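Local coordinates for protein 1-deoxy-D-xylulose 5-phosphate reductoisomerase (Zymomonas mobilis, PDB 1R0K) that catalyses the NADPH-dependent rearrangement and reduction of 1-deoxy-D-xylulose 5-phosphate to 2-C-methyl-D-erythritol 4-phosphate, a step of isoprenoid biosynthesis that needs a divalent metal ion, at residues 54-59 and 76-81; 163-168 and 229-234; 241-246 and 290-295; 325-330 and 374-379. All blocks are in the same frame, centred on the assembly; numbering follows the deposited sequence.

The four contacts follow one another along the chain, each closing before the next opens. Interaction 1 is a strand pair at one margin of the seven-stranded parallel sheet of the N-terminal NADPH-binding domain. Interactions 2 and 3 lie at the four-stranded mixed sheet, and their centres are about 28 Å apart. Segments 163-168 and 241-246 lead into its strands 168-175 and 246-252. Segment 290-295 carries interaction 3 to the dimer interface. Interaction 4 joins two helices of the C-terminal helical part. Its centre is about 35 Å from that of interaction 1. No two of the contacts touch; interactions 2 and 3 share the mixed sheet, while 1 and 4 lie in other parts of the fold.

Interaction 1: residues 54-59 and 76-81; sequences AKRAVI and SVEAAA
Strands 56-59 and 78-81 are the two strands of a beta-alpha-beta unit whose helix is 65-72. They run parallel, as in a Rossmann-type fold. Arg56, Ala57, Val58 and Ile59 pair in turn with Glu78, Ala79, Ala80 and Ala81. The ladder opens with Glu78 N bonded to Lys55 O at 2.9 Å. It continues with Ala57 N to Glu78 O, Ala80 N to Ala57 O and Ile59 N to Ala80 O. Beside the first rung a water donates to both Lys55 O and Ser76 O.

Arg56 and Glu78 form a salt bridge on the face they share with Val58 and Ala80. Arg56 grips Glu78 side-on, with NE and NH2 both on one oxygen. Arg56 NE lies 3.1 Å and Arg56 NH2 3.0 Å from Glu78 OE1. NH2 meets that oxygen on its syn side, while NE comes from above the carboxylate plane. The guanidinium and carboxylate planes are 50° apart, so the two groups are not coplanar. The turn at chi3 (-54°) of Arg56 swings the guanidinium to the acid. The aliphatic chain of Lys55 runs alongside Glu78, with Lys55 CE 3.3 Å from Glu78 OE2.

Apolar contacts fill in around the ladder. Val58 CG2 meets Ala80 CB at 3.9 Å. On the other face, Ile59 CG2 presses on Ala81 CB at a tight 3.4 Å.

Strand 78-81 is outermost within this chain, and 56-59 also bonds to strand 31-38. Helix 83-90 packs on Val58 and Ala80. Helices 42-51 and 65-72 pack on the face of Ala57 and Ile59.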
loop_
_atom_site.group_PDB
_atom_site.type_symbol
_atom_site.label_atom_id
_atom_site.label_comp_id
_atom_site.label_asym_id
_atom_site.label_seq_id
_atom_site.Cartn_x
_atom_site.Cartn_y
_atom_site.Cartn_z
ATOM N N ALA B 54 27.224 -24.559 -3.855
ATOM C CA ALA B 54 26.508 -24.550 -5.126
ATOM C C ALA B 54 26.914 -25.751 -5.965
ATOM O O ALA B 54 28.036 -26.246 -5.855
ATOM C CB ALA B 54 26.799 -23.258 -5.882
ATOM N N LYS B 55 25.999 -26.218 -6.807
ATOM C CA LYS B 55 26.282 -27.362 -7.659
ATOM C C LYS B 55 27.138 -26.954 -8.847
ATOM O O LYS B 55 27.952 -27.732 -9.335
ATOM C CB LYS B 55 24.979 -27.997 -8.151
ATOM C CG LYS B 55 25.199 -29.212 -9.037
ATOM C CD LYS B 55 23.888 -29.826 -9.489
ATOM C CE LYS B 55 24.134 -30.995 -10.434
ATOM N NZ LYS B 55 22.859 -31.593 -10.922
ATOM N N ARG B 56 26.967 -25.723 -9.306
ATOM C CA ARG B 56 27.735 -25.253 -10.449
ATOM C C ARG B 56 27.937 -23.748 -10.426
ATOM O O ARG B 56 27.076 -23.007 -9.959
ATOM C CB ARG B 56 27.022 -25.652 -11.743
ATOM C CG ARG B 56 27.753 -25.239 -13.013
ATOM C CD ARG B 56 26.966 -25.661 -14.242
ATOM N NE ARG B 56 26.656 -27.086 -14.219
ATOM C CZ ARG B 56 25.916 -27.705 -15.131
ATOM N NH1 ARG B 56 25.407 -27.025 -16.151
ATOM N NH2 ARG B 56 25.675 -29.006 -15.015
ATOM N N ALA B 57 29.085 -23.311 -10.931
ATOM C CA ALA B 57 29.420 -21.895 -11.015
ATOM C C ALA B 57 29.810 -21.620 -12.460
ATOM O O ALA B 57 30.625 -22.337 -13.040
ATOM C CB ALA B 57 30.580 -21.567 -10.086
ATOM N N VAL B 58 29.231 -20.582 -13.046
ATOM C CA VAL B 58 29.534 -20.264 -14.429
ATOM C C VAL B 58 30.084 -18.864 -14.596
ATOM O O VAL B 58 29.494 -17.891 -14.127
ATOM C CB VAL B 58 28.282 -20.400 -15.318
ATOM C CG1 VAL B 58 28.660 -20.239 -16.782
ATOM C CG2 VAL B 58 27.621 -21.745 -15.089
ATOM N N ILE B 59 31.232 -18.767 -15.256
ATOM C CA ILE B 59 31.827 -17.472 -15.524
ATOM C C ILE B 59 31.513 -17.202 -16.999
ATOM O O ILE B 59 31.842 -18.001 -17.872
ATOM C CB ILE B 59 33.356 -17.488 -15.256
ATOM C CG1 ILE B 59 33.904 -16.061 -15.299
ATOM C CG2 ILE B 59 34.067 -18.394 -16.254
ATOM C CD1 ILE B 59 33.376 -15.181 -14.190
ATOM N N SER B 76 33.365 -29.299 -4.453
ATOM C CA SER B 76 32.446 -30.131 -5.213
ATOM C C SER B 76 31.616 -29.272 -6.161
ATOM O O SER B 76 30.607 -29.721 -6.703
ATOM C CB SER B 76 31.535 -30.905 -4.259
ATOM O OG SER B 76 31.002 -30.047 -3.265
ATOM N N VAL B 77 32.052 -28.033 -6.356
ATOM C CA VAL B 77 31.361 -27.103 -7.238
ATOM C C VAL B 77 31.804 -27.295 -8.686
ATOM O O VAL B 77 32.993 -27.218 -8.994
ATOM C CB VAL B 77 31.646 -25.640 -6.847
ATOM C CG1 VAL B 77 30.887 -24.701 -7.775
ATOM C CG2 VAL B 77 31.251 -25.398 -5.399
ATOM N N GLU B 78 30.841 -27.545 -9.568
ATOM C CA GLU B 78 31.124 -27.729 -10.986
ATOM C C GLU B 78 31.515 -26.383 -11.581
ATOM O O GLU B 78 30.962 -25.349 -11.208
ATOM C CB GLU B 78 29.887 -28.261 -11.715
ATOM C CG GLU B 78 29.501 -29.689 -11.363
ATOM C CD GLU B 78 28.128 -30.068 -11.896
ATOM O OE1 GLU B 78 27.838 -29.771 -13.075
ATOM O OE2 GLU B 78 27.337 -30.672 -11.137
ATOM N N ALA B 79 32.468 -26.401 -12.504
ATOM C CA ALA B 79 32.926 -25.178 -13.152
ATOM C C ALA B 79 32.531 -25.164 -14.624
ATOM O O ALA B 79 32.638 -26.176 -15.315
ATOM C CB ALA B 79 34.432 -25.054 -13.017
ATOM N N ALA B 80 32.062 -24.015 -15.097
ATOM C CA ALA B 80 31.667 -23.873 -16.494
ATOM C C ALA B 80 31.906 -22.438 -16.931
ATOM O O ALA B 80 32.107 -21.554 -16.097
ATOM C CB ALA B 80 30.199 -24.250 -16.672
ATOM N N ALA B 81 31.898 -22.206 -18.238
ATOM C CA ALA B 81 32.125 -20.864 -18.764
ATOM C C ALA B 81 31.528 -20.697 -20.154
ATOM O O ALA B 81 31.243 -21.680 -20.838
ATOM C CB ALA B 81 33.627 -20.572 -18.806
HETATM O O HOH W 1 28.239 -30.016 -7.794
#

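Interaction 2: residues 163-168 and 229-234; sequences HNRDYV and FQIPLE
Arg165 supplies the polar side of this contact, reaching the chain where it leaves helix 216-229. Arg165 NE makes one weak hydrogen bond to Gln230 O, at 3.3 Å and with a bent N-H...O angle of 125°. The neighbouring carbonyl is close too, with Arg165 CD 3.1 Å from Phe229 O. Gln230 has positive phi as the first residue beyond the helix. Both carbonyls lie oblique to the guanidinium.

The Arg165 and Gln230 side chains run alongside each other and point the same way. Gln230 CB lies 3.8 Å from Arg165 NE. The guanidinium and amide planes are 68° apart, so these groups do not stack. Gln230 bends at chi2 (-80°), and its NE2 bonds back to His227 O.

The apolar side is Val168 against Ile231. These side chains cross at about a right angle, and Val168 CG1 meets Ile231 CD1 at 3.8 Å. Phe160 packs against both of them and also touches Arg165. Ile171 of strand 168-175 packs on Ile231 and Phe229.

The contact therefore joins the loop before strand 168-175 to the loop between helix 216-229 and strand 236-240. Buried apolar packing lies beside a single weak polar bond. Arg165 is exposed; with the one bond long and bent, the attraction of its positive charge for the carbonyl oxygens at the helix end is probably more electrostatic than directional.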
loop_
_atom_site.group_PDB
_atom_site.type_symbol
_atom_site.label_atom_id
_atom_site.label_comp_id
_atom_site.label_asym_id
_atom_site.label_seq_id
_atom_site.Cartn_x
_atom_site.Cartn_y
_atom_site.Cartn_z
ATOM N N HIS B 163 -4.732 -10.702 -11.143
ATOM C CA HIS B 163 -5.908 -11.463 -11.569
ATOM C C HIS B 163 -7.182 -10.612 -11.608
ATOM O O HIS B 163 -8.274 -11.125 -11.866
ATOM C CB HIS B 163 -6.118 -12.670 -10.644
ATOM C CG HIS B 163 -4.907 -13.539 -10.506
ATOM N ND1 HIS B 163 -4.463 -14.007 -9.287
ATOM C CD2 HIS B 163 -4.039 -14.016 -11.430
ATOM C CE1 HIS B 163 -3.373 -14.731 -9.465
ATOM N NE2 HIS B 163 -3.094 -14.753 -10.756
ATOM N N ASN B 164 -7.037 -9.317 -11.340
ATOM C CA ASN B 164 -8.163 -8.386 -11.363
ATOM C C ASN B 164 -7.699 -7.026 -11.879
ATOM O O ASN B 164 -7.982 -5.997 -11.274
ATOM C CB ASN B 164 -8.759 -8.223 -9.961
ATOM C CG ASN B 164 -9.622 -9.400 -9.553
ATOM O OD1 ASN B 164 -10.594 -9.735 -10.233
ATOM N ND2 ASN B 164 -9.276 -10.032 -8.438
ATOM N N ARG B 165 -6.998 -7.035 -13.008
ATOM C CA ARG B 165 -6.461 -5.820 -13.606
ATOM C C ARG B 165 -7.460 -4.686 -13.803
ATOM O O ARG B 165 -7.076 -3.518 -13.793
ATOM C CB ARG B 165 -5.809 -6.138 -14.954
ATOM C CG ARG B 165 -4.679 -7.142 -14.877
ATOM C CD ARG B 165 -3.824 -7.083 -16.137
ATOM N NE ARG B 165 -4.591 -7.403 -17.338
ATOM C CZ ARG B 165 -4.971 -8.632 -17.673
ATOM N NH1 ARG B 165 -4.650 -9.662 -16.900
ATOM N NH2 ARG B 165 -5.672 -8.829 -18.777
ATOM N N ASP B 166 -8.733 -5.019 -13.991
ATOM C CA ASP B 166 -9.744 -3.990 -14.211
ATOM C C ASP B 166 -10.014 -3.096 -13.001
ATOM O O ASP B 166 -10.656 -2.056 -13.136
ATOM C CB ASP B 166 -11.064 -4.616 -14.667
ATOM C CG ASP B 166 -10.944 -5.329 -15.998
ATOM O OD1 ASP B 166 -10.037 -4.988 -16.788
ATOM O OD2 ASP B 166 -11.775 -6.225 -16.259
ATOM N N TYR B 167 -9.539 -3.493 -11.826
ATOM C CA TYR B 167 -9.751 -2.686 -10.625
ATOM C C TYR B 167 -8.820 -1.483 -10.586
ATOM O O TYR B 167 -8.985 -0.584 -9.758
ATOM C CB TYR B 167 -9.525 -3.518 -9.359
ATOM C CG TYR B 167 -10.522 -4.637 -9.140
ATOM C CD1 TYR B 167 -11.706 -4.708 -9.876
ATOM C CD2 TYR B 167 -10.291 -5.610 -8.167
ATOM C CE1 TYR B 167 -12.636 -5.723 -9.646
ATOM C CE2 TYR B 167 -11.212 -6.625 -7.929
ATOM C CZ TYR B 167 -12.380 -6.676 -8.669
ATOM O OH TYR B 167 -13.292 -7.683 -8.423
ATOM N N VAL B 168 -7.834 -1.468 -11.474
ATOM C CA VAL B 168 -6.880 -0.369 -11.513
ATOM C C VAL B 168 -7.394 0.859 -12.264
ATOM O O VAL B 168 -7.855 0.752 -13.401
ATOM C CB VAL B 168 -5.542 -0.801 -12.183
ATOM C CG1 VAL B 168 -4.615 0.413 -12.336
ATOM C CG2 VAL B 168 -4.865 -1.874 -11.353
ATOM N N PHE B 229 2.401 -5.280 -16.099
ATOM C CA PHE B 229 1.058 -5.167 -15.571
ATOM C C PHE B 229 -0.107 -5.210 -16.546
ATOM O O PHE B 229 -1.262 -5.279 -16.137
ATOM C CB PHE B 229 1.032 -3.945 -14.653
ATOM C CG PHE B 229 2.098 -4.009 -13.590
ATOM C CD1 PHE B 229 2.033 -4.981 -12.592
ATOM C CD2 PHE B 229 3.225 -3.202 -13.660
ATOM C CE1 PHE B 229 3.085 -5.155 -11.686
ATOM C CE2 PHE B 229 4.286 -3.364 -12.760
ATOM C CZ PHE B 229 4.218 -4.343 -11.773
ATOM N N GLN B 230 0.203 -5.180 -17.833
ATOM C CA GLN B 230 -0.817 -5.310 -18.867
ATOM C C GLN B 230 -2.066 -4.437 -18.768
ATOM O O GLN B 230 -3.172 -4.914 -19.018
ATOM C CB GLN B 230 -1.241 -6.781 -18.940
ATOM C CG GLN B 230 -0.075 -7.753 -19.105
ATOM C CD GLN B 230 0.435 -7.842 -20.537
ATOM O OE1 GLN B 230 -0.227 -8.411 -21.406
ATOM N NE2 GLN B 230 1.613 -7.278 -20.787
ATOM N N ILE B 231 -1.913 -3.176 -18.388
ATOM C CA ILE B 231 -3.068 -2.286 -18.339
ATOM C C ILE B 231 -2.831 -1.210 -19.395
ATOM O O ILE B 231 -1.695 -0.980 -19.808
ATOM C CB ILE B 231 -3.261 -1.612 -16.950
ATOM C CG1 ILE B 231 -2.100 -0.673 -16.640
ATOM C CG2 ILE B 231 -3.414 -2.675 -15.863
ATOM C CD1 ILE B 231 -2.330 0.167 -15.397
ATOM N N PRO B 232 -3.902 -0.551 -19.863
ATOM C CA PRO B 232 -3.797 0.501 -20.881
ATOM C C PRO B 232 -2.751 1.561 -20.535
ATOM O O PRO B 232 -2.686 2.034 -19.401
ATOM C CB PRO B 232 -5.209 1.079 -20.922
ATOM C CG PRO B 232 -6.055 -0.117 -20.631
ATOM C CD PRO B 232 -5.310 -0.769 -19.484
ATOM N N LEU B 233 -1.946 1.935 -21.523
ATOM C CA LEU B 233 -0.898 2.932 -21.333
ATOM C C LEU B 233 -1.407 4.231 -20.711
ATOM O O LEU B 233 -0.731 4.831 -19.877
ATOM C CB LEU B 233 -0.221 3.242 -22.670
ATOM C CG LEU B 233 0.904 4.281 -22.622
ATOM C CD1 LEU B 233 2.059 3.745 -21.778
ATOM C CD2 LEU B 233 1.383 4.592 -24.035
ATOM N N GLU B 234 -2.596 4.668 -21.113
ATOM C CA GLU B 234 -3.159 5.904 -20.578
ATOM C C GLU B 234 -3.392 5.863 -19.068
ATOM O O GLU B 234 -3.612 6.901 -18.443
ATOM C CB GLU B 234 -4.468 6.262 -21.295
ATOM C CG GLU B 234 -5.194 5.092 -21.936
ATOM C CD GLU B 234 -4.403 4.486 -23.084
ATOM O OE1 GLU B 234 -3.862 5.256 -23.907
ATOM O OE2 GLU B 234 -4.325 3.245 -23.169
#

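Interaction 3: residues 241-246 and 290-295; sequences HPQSVI and TKLRQM
Met295 lies among three side chains of the turn and loop 241-246. Its extended chain passes Val245, with Met295 CE 3.6 Å from Val245 CG2. Ile246 crosses it at about a right angle and brings Ile246 CD1 to 3.8 Å from Met295 SD. At the His241 ring, Met295 CG meets His241 CE1 edge-on at 3.7 Å. That ring is held through both nitrogens: NE2 accepts from Ile246 N and ND1 bonds to Asp296 O.

Gln243 lies over the backbone of Gln294 and Met295. The bend at chi2 (72°) of Gln243 turns its amide over that strand, with Gln243 CG 3.6 Å from Gln294 O. OE1 bonds to Asp296 N, and a water links NE2 to Gln294 O. A leucine in its place would probably leave Asp296 N without this partner and break the water bridge.

Val245 completes the group, with Val245 CG2 4.1 Å from Leu292 CD2. Gln294 and Met295 also pair antiparallel with a strand of the second subunit.

No direct hydrogen bond joins the two segments. The contact thus combines a sulfur-containing apolar core with a polar margin, and packs the loop before strand 246-252 against the strand that pairs across the dimer interface.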
loop_
_atom_site.group_PDB
_atom_site.type_symbol
_atom_site.label_atom_id
_atom_site.label_comp_id
_atom_site.label_asym_id
_atom_site.label_seq_id
_atom_site.Cartn_x
_atom_site.Cartn_y
_atom_site.Cartn_z
ATOM N N HIS B 241 8.967 12.744 -7.289
ATOM C CA HIS B 241 8.978 12.693 -5.833
ATOM C C HIS B 241 10.459 12.580 -5.459
ATOM O O HIS B 241 11.020 11.490 -5.408
ATOM C CB HIS B 241 8.158 11.458 -5.406
ATOM C CG HIS B 241 8.333 11.057 -3.975
ATOM N ND1 HIS B 241 8.234 11.950 -2.930
ATOM C CD2 HIS B 241 8.585 9.850 -3.418
ATOM C CE1 HIS B 241 8.421 11.307 -1.789
ATOM N NE2 HIS B 241 8.635 10.032 -2.058
ATOM N N PRO B 242 11.112 13.727 -5.199
ATOM C CA PRO B 242 12.537 13.785 -4.846
ATOM C C PRO B 242 13.062 12.771 -3.827
ATOM O O PRO B 242 14.060 12.099 -4.081
ATOM C CB PRO B 242 12.716 15.226 -4.374
ATOM C CG PRO B 242 11.710 15.976 -5.211
ATOM C CD PRO B 242 10.500 15.066 -5.110
ATOM N N GLN B 243 12.396 12.662 -2.680
ATOM C CA GLN B 243 12.842 11.746 -1.626
ATOM C C GLN B 243 12.894 10.277 -2.036
ATOM O O GLN B 243 13.646 9.493 -1.460
ATOM C CB GLN B 243 11.947 11.883 -0.390
ATOM C CG GLN B 243 12.009 13.236 0.323
ATOM C CD GLN B 243 11.323 14.346 -0.449
ATOM O OE1 GLN B 243 10.420 14.098 -1.246
ATOM N NE2 GLN B 243 11.731 15.579 -0.194
ATOM N N SER B 244 12.081 9.899 -3.019
ATOM C CA SER B 244 12.046 8.515 -3.484
ATOM C C SER B 244 11.787 7.514 -2.361
ATOM O O SER B 244 12.361 6.420 -2.360
ATOM C CB SER B 244 13.361 8.149 -4.188
ATOM O OG SER B 244 13.550 8.926 -5.357
ATOM N N VAL B 245 10.943 7.881 -1.400
ATOM C CA VAL B 245 10.624 6.966 -0.305
ATOM C C VAL B 245 9.368 6.203 -0.690
ATOM O O VAL B 245 9.220 5.028 -0.355
ATOM C CB VAL B 245 10.432 7.705 1.042
ATOM C CG1 VAL B 245 11.797 8.040 1.629
ATOM C CG2 VAL B 245 9.626 8.971 0.847
ATOM N N ILE B 246 8.455 6.873 -1.387
ATOM C CA ILE B 246 7.272 6.183 -1.891
ATOM C C ILE B 246 7.834 5.645 -3.203
ATOM O O ILE B 246 8.221 6.416 -4.093
ATOM C CB ILE B 246 6.091 7.141 -2.165
ATOM C CG1 ILE B 246 5.551 7.674 -0.834
ATOM C CG2 ILE B 246 4.999 6.411 -2.946
ATOM C CD1 ILE B 246 4.327 8.560 -0.957
ATOM N N THR B 290 9.688 10.267 11.061
ATOM C CA THR B 290 9.941 11.444 11.891
ATOM C C THR B 290 11.238 12.123 11.448
ATOM O O THR B 290 11.336 13.352 11.417
ATOM C CB THR B 290 10.052 11.052 13.386
ATOM O OG1 THR B 290 8.864 10.351 13.789
ATOM C CG2 THR B 290 10.200 12.291 14.250
ATOM N N LYS B 291 12.229 11.310 11.101
ATOM C CA LYS B 291 13.516 11.821 10.650
ATOM C C LYS B 291 13.332 12.389 9.248
ATOM O O LYS B 291 13.858 13.450 8.918
ATOM C CB LYS B 291 14.544 10.691 10.631
ATOM C CG LYS B 291 15.965 11.135 10.327
ATOM C CD LYS B 291 16.908 9.945 10.355
ATOM C CE LYS B 291 18.330 10.346 10.012
ATOM N NZ LYS B 291 19.233 9.160 10.002
ATOM N N LEU B 292 12.578 11.665 8.429
ATOM C CA LEU B 292 12.286 12.084 7.065
ATOM C C LEU B 292 11.643 13.466 7.097
ATOM O O LEU B 292 12.052 14.380 6.375
ATOM C CB LEU B 292 11.325 11.083 6.423
ATOM C CG LEU B 292 10.666 11.490 5.109
ATOM C CD1 LEU B 292 11.730 11.790 4.060
ATOM C CD2 LEU B 292 9.750 10.372 4.650
ATOM N N ARG B 293 10.617 13.587 7.934
ATOM C CA ARG B 293 9.884 14.830 8.134
ATOM C C ARG B 293 9.019 15.329 6.980
ATOM O O ARG B 293 7.877 15.738 7.196
ATOM C CB ARG B 293 10.859 15.940 8.545
ATOM C CG ARG B 293 10.257 17.326 8.559
ATOM C CD ARG B 293 11.304 18.375 8.910
ATOM N NE ARG B 293 10.792 19.735 8.753
ATOM C CZ ARG B 293 10.388 20.258 7.596
ATOM N NH1 ARG B 293 10.431 19.536 6.485
ATOM N NH2 ARG B 293 9.942 21.508 7.549
ATOM N N GLN B 294 9.535 15.286 5.757
ATOM C CA GLN B 294 8.769 15.817 4.639
ATOM C C GLN B 294 8.947 15.083 3.308
ATOM O O GLN B 294 10.042 14.634 2.971
ATOM C CB GLN B 294 9.143 17.296 4.484
ATOM C CG GLN B 294 8.227 18.135 3.619
ATOM C CD GLN B 294 8.542 19.620 3.744
ATOM O OE1 GLN B 294 9.587 20.086 3.292
ATOM N NE2 GLN B 294 7.644 20.364 4.377
ATOM N N MET B 295 7.847 14.962 2.568
ATOM C CA MET B 295 7.832 14.327 1.248
ATOM C C MET B 295 7.344 15.373 0.247
ATOM O O MET B 295 6.392 16.096 0.525
ATOM C CB MET B 295 6.871 13.131 1.219
ATOM C CG MET B 295 7.426 11.833 1.777
ATOM S SD MET B 295 6.176 10.542 1.733
ATOM C CE MET B 295 6.760 9.435 3.033
HETATM O O HOH W 2 12.745 15.847 2.836
#

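Interaction 4: residues 325-330 and 374-379; sequences MNAANE and EARIQA
Ala375 opens the contact on helix 365-385, its methyl meeting that of Ala327 on helix 321-337. Ala375 CB and Ala327 CB are 3.5 Å apart. With such small side chains the helices come close: the axes of the two short segments approach to 7.9 Å and cross at -48°.

Arg376 follows and reaches over to the next turn of the other helix. Arg376 CG passes Ala327, 4.1 Å from Ala327 CB. The chain stays extended from CG to NE (chi3 172°), which carries the guanidinium to Glu330. There one face of the group lies against Glu330 CB, and Arg376 NH2 is 3.6 Å from Glu330 CG. The guanidinium and carboxylate planes are 26° apart. Glu330 OE2 is 4.3 Å from Arg376 NH2, too far for a salt bridge, though the opposite charges probably attract. The firmer ionic partner is Asp372, which bonds to Arg376 NE. Replacing this arginine by alanine would probably leave Asp372 without its ionic mate and uncover the methylenes of Glu330.

Ala379 ends the contact one turn on from Ala375. Ala379 CB sits 3.8 Å from Ala328 CA, where the CA atoms of the two segments come nearest, at Ala328 and Ala379.

Around the pair, Ile331 of helix 321-337 touches both Arg376 and Ala379. Thr353 of helix 345-356 packs on Ala379. Helix 216-229 packs against Met325, Asn326 and Asn329 of helix 321-337.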
loop_
_atom_site.group_PDB
_atom_site.type_symbol
_atom_site.label_atom_id
_atom_site.label_comp_id
_atom_site.label_asym_id
_atom_site.label_seq_id
_atom_site.Cartn_x
_atom_site.Cartn_y
_atom_site.Cartn_z
ATOM N N MET B 325 14.680 2.143 -29.389
ATOM C CA MET B 325 14.937 3.268 -28.495
ATOM C C MET B 325 16.059 2.939 -27.517
ATOM O O MET B 325 16.963 3.748 -27.304
ATOM C CB MET B 325 13.677 3.622 -27.709
ATOM C CG MET B 325 13.848 4.816 -26.788
ATOM S SD MET B 325 12.401 5.068 -25.748
ATOM C CE MET B 325 12.751 3.921 -24.431
ATOM N N ASN B 326 15.993 1.750 -26.925
ATOM C CA ASN B 326 17.004 1.327 -25.959
ATOM C C ASN B 326 18.391 1.249 -26.585
ATOM O O ASN B 326 19.359 1.765 -26.025
ATOM C CB ASN B 326 16.648 -0.036 -25.368
ATOM C CG ASN B 326 17.679 -0.513 -24.369
ATOM O OD1 ASN B 326 17.832 0.070 -23.294
ATOM N ND2 ASN B 326 18.402 -1.574 -24.723
ATOM N N ALA B 327 18.489 0.603 -27.742
ATOM C CA ALA B 327 19.772 0.474 -28.423
ATOM C C ALA B 327 20.333 1.839 -28.808
ATOM O O ALA B 327 21.514 2.107 -28.606
ATOM C CB ALA B 327 19.628 -0.400 -29.663
ATOM N N ALA B 328 19.494 2.703 -29.366
ATOM C CA ALA B 328 19.961 4.030 -29.761
ATOM C C ALA B 328 20.464 4.809 -28.550
ATOM O O ALA B 328 21.451 5.540 -28.635
ATOM C CB ALA B 328 18.849 4.799 -30.453
ATOM N N ASN B 329 19.783 4.657 -27.419
ATOM C CA ASN B 329 20.191 5.359 -26.208
ATOM C C ASN B 329 21.580 4.899 -25.755
ATOM O O ASN B 329 22.387 5.704 -25.288
ATOM C CB ASN B 329 19.168 5.131 -25.090
ATOM C CG ASN B 329 19.462 5.963 -23.862
ATOM O OD1 ASN B 329 19.485 7.198 -23.926
ATOM N ND2 ASN B 329 19.694 5.295 -22.735
ATOM N N GLU B 330 21.861 3.607 -25.893
ATOM C CA GLU B 330 23.168 3.075 -25.505
ATOM C C GLU B 330 24.274 3.801 -26.266
ATOM O O GLU B 330 25.272 4.220 -25.685
ATOM C CB GLU B 330 23.249 1.573 -25.807
ATOM C CG GLU B 330 22.403 0.701 -24.896
ATOM C CD GLU B 330 23.068 0.415 -23.558
ATOM O OE1 GLU B 330 24.088 1.062 -23.229
ATOM O OE2 GLU B 330 22.561 -0.462 -22.827
ATOM N N GLU B 374 21.348 -3.443 -35.395
ATOM C CA GLU B 374 21.076 -2.479 -36.450
ATOM C C GLU B 374 20.789 -1.086 -35.889
ATOM O O GLU B 374 21.301 -0.092 -36.406
ATOM C CB GLU B 374 19.897 -2.958 -37.300
ATOM C CG GLU B 374 19.721 -2.224 -38.621
ATOM C CD GLU B 374 20.964 -2.273 -39.498
ATOM O OE1 GLU B 374 21.664 -3.307 -39.494
ATOM O OE2 GLU B 374 21.233 -1.277 -40.203
ATOM N N ALA B 375 19.968 -1.014 -34.844
ATOM C CA ALA B 375 19.639 0.273 -34.230
ATOM C C ALA B 375 20.915 0.987 -33.793
ATOM O O ALA B 375 21.053 2.196 -33.979
ATOM C CB ALA B 375 18.718 0.068 -33.033
ATOM N N ARG B 376 21.842 0.234 -33.204
ATOM C CA ARG B 376 23.121 0.777 -32.755
ATOM C C ARG B 376 23.912 1.368 -33.918
ATOM O O ARG B 376 24.501 2.443 -33.805
ATOM C CB ARG B 376 23.961 -0.320 -32.091
ATOM C CG ARG B 376 23.551 -0.659 -30.669
ATOM C CD ARG B 376 24.198 -1.956 -30.192
ATOM N NE ARG B 376 23.963 -2.177 -28.768
ATOM C CZ ARG B 376 24.672 -1.604 -27.798
ATOM N NH1 ARG B 376 25.674 -0.783 -28.100
ATOM N NH2 ARG B 376 24.370 -1.833 -26.526
ATOM N N ILE B 377 23.939 0.653 -35.035
ATOM C CA ILE B 377 24.665 1.122 -36.205
ATOM C C ILE B 377 24.010 2.370 -36.797
ATOM O O ILE B 377 24.694 3.324 -37.161
ATOM C CB ILE B 377 24.745 0.009 -37.266
ATOM C CG1 ILE B 377 25.656 -1.110 -36.753
ATOM C CG2 ILE B 377 25.260 0.569 -38.587
ATOM C CD1 ILE B 377 25.718 -2.315 -37.657
ATOM N N GLN B 378 22.684 2.366 -36.882
ATOM C CA GLN B 378 21.937 3.504 -37.420
ATOM C C GLN B 378 22.084 4.742 -36.530
ATOM O O GLN B 378 22.233 5.863 -37.023
ATOM C CB GLN B 378 20.461 3.139 -37.539
ATOM C CG GLN B 378 20.192 1.982 -38.474
ATOM C CD GLN B 378 19.978 2.437 -39.892
ATOM O OE1 GLN B 378 20.809 3.153 -40.464
ATOM N NE2 GLN B 378 18.854 2.031 -40.477
ATOM N N ALA B 379 22.030 4.533 -35.218
ATOM C CA ALA B 379 22.167 5.629 -34.271
ATOM C C ALA B 379 23.550 6.256 -34.417
ATOM O O ALA B 379 23.683 7.483 -34.466
ATOM C CB ALA B 379 21.965 5.118 -32.840
#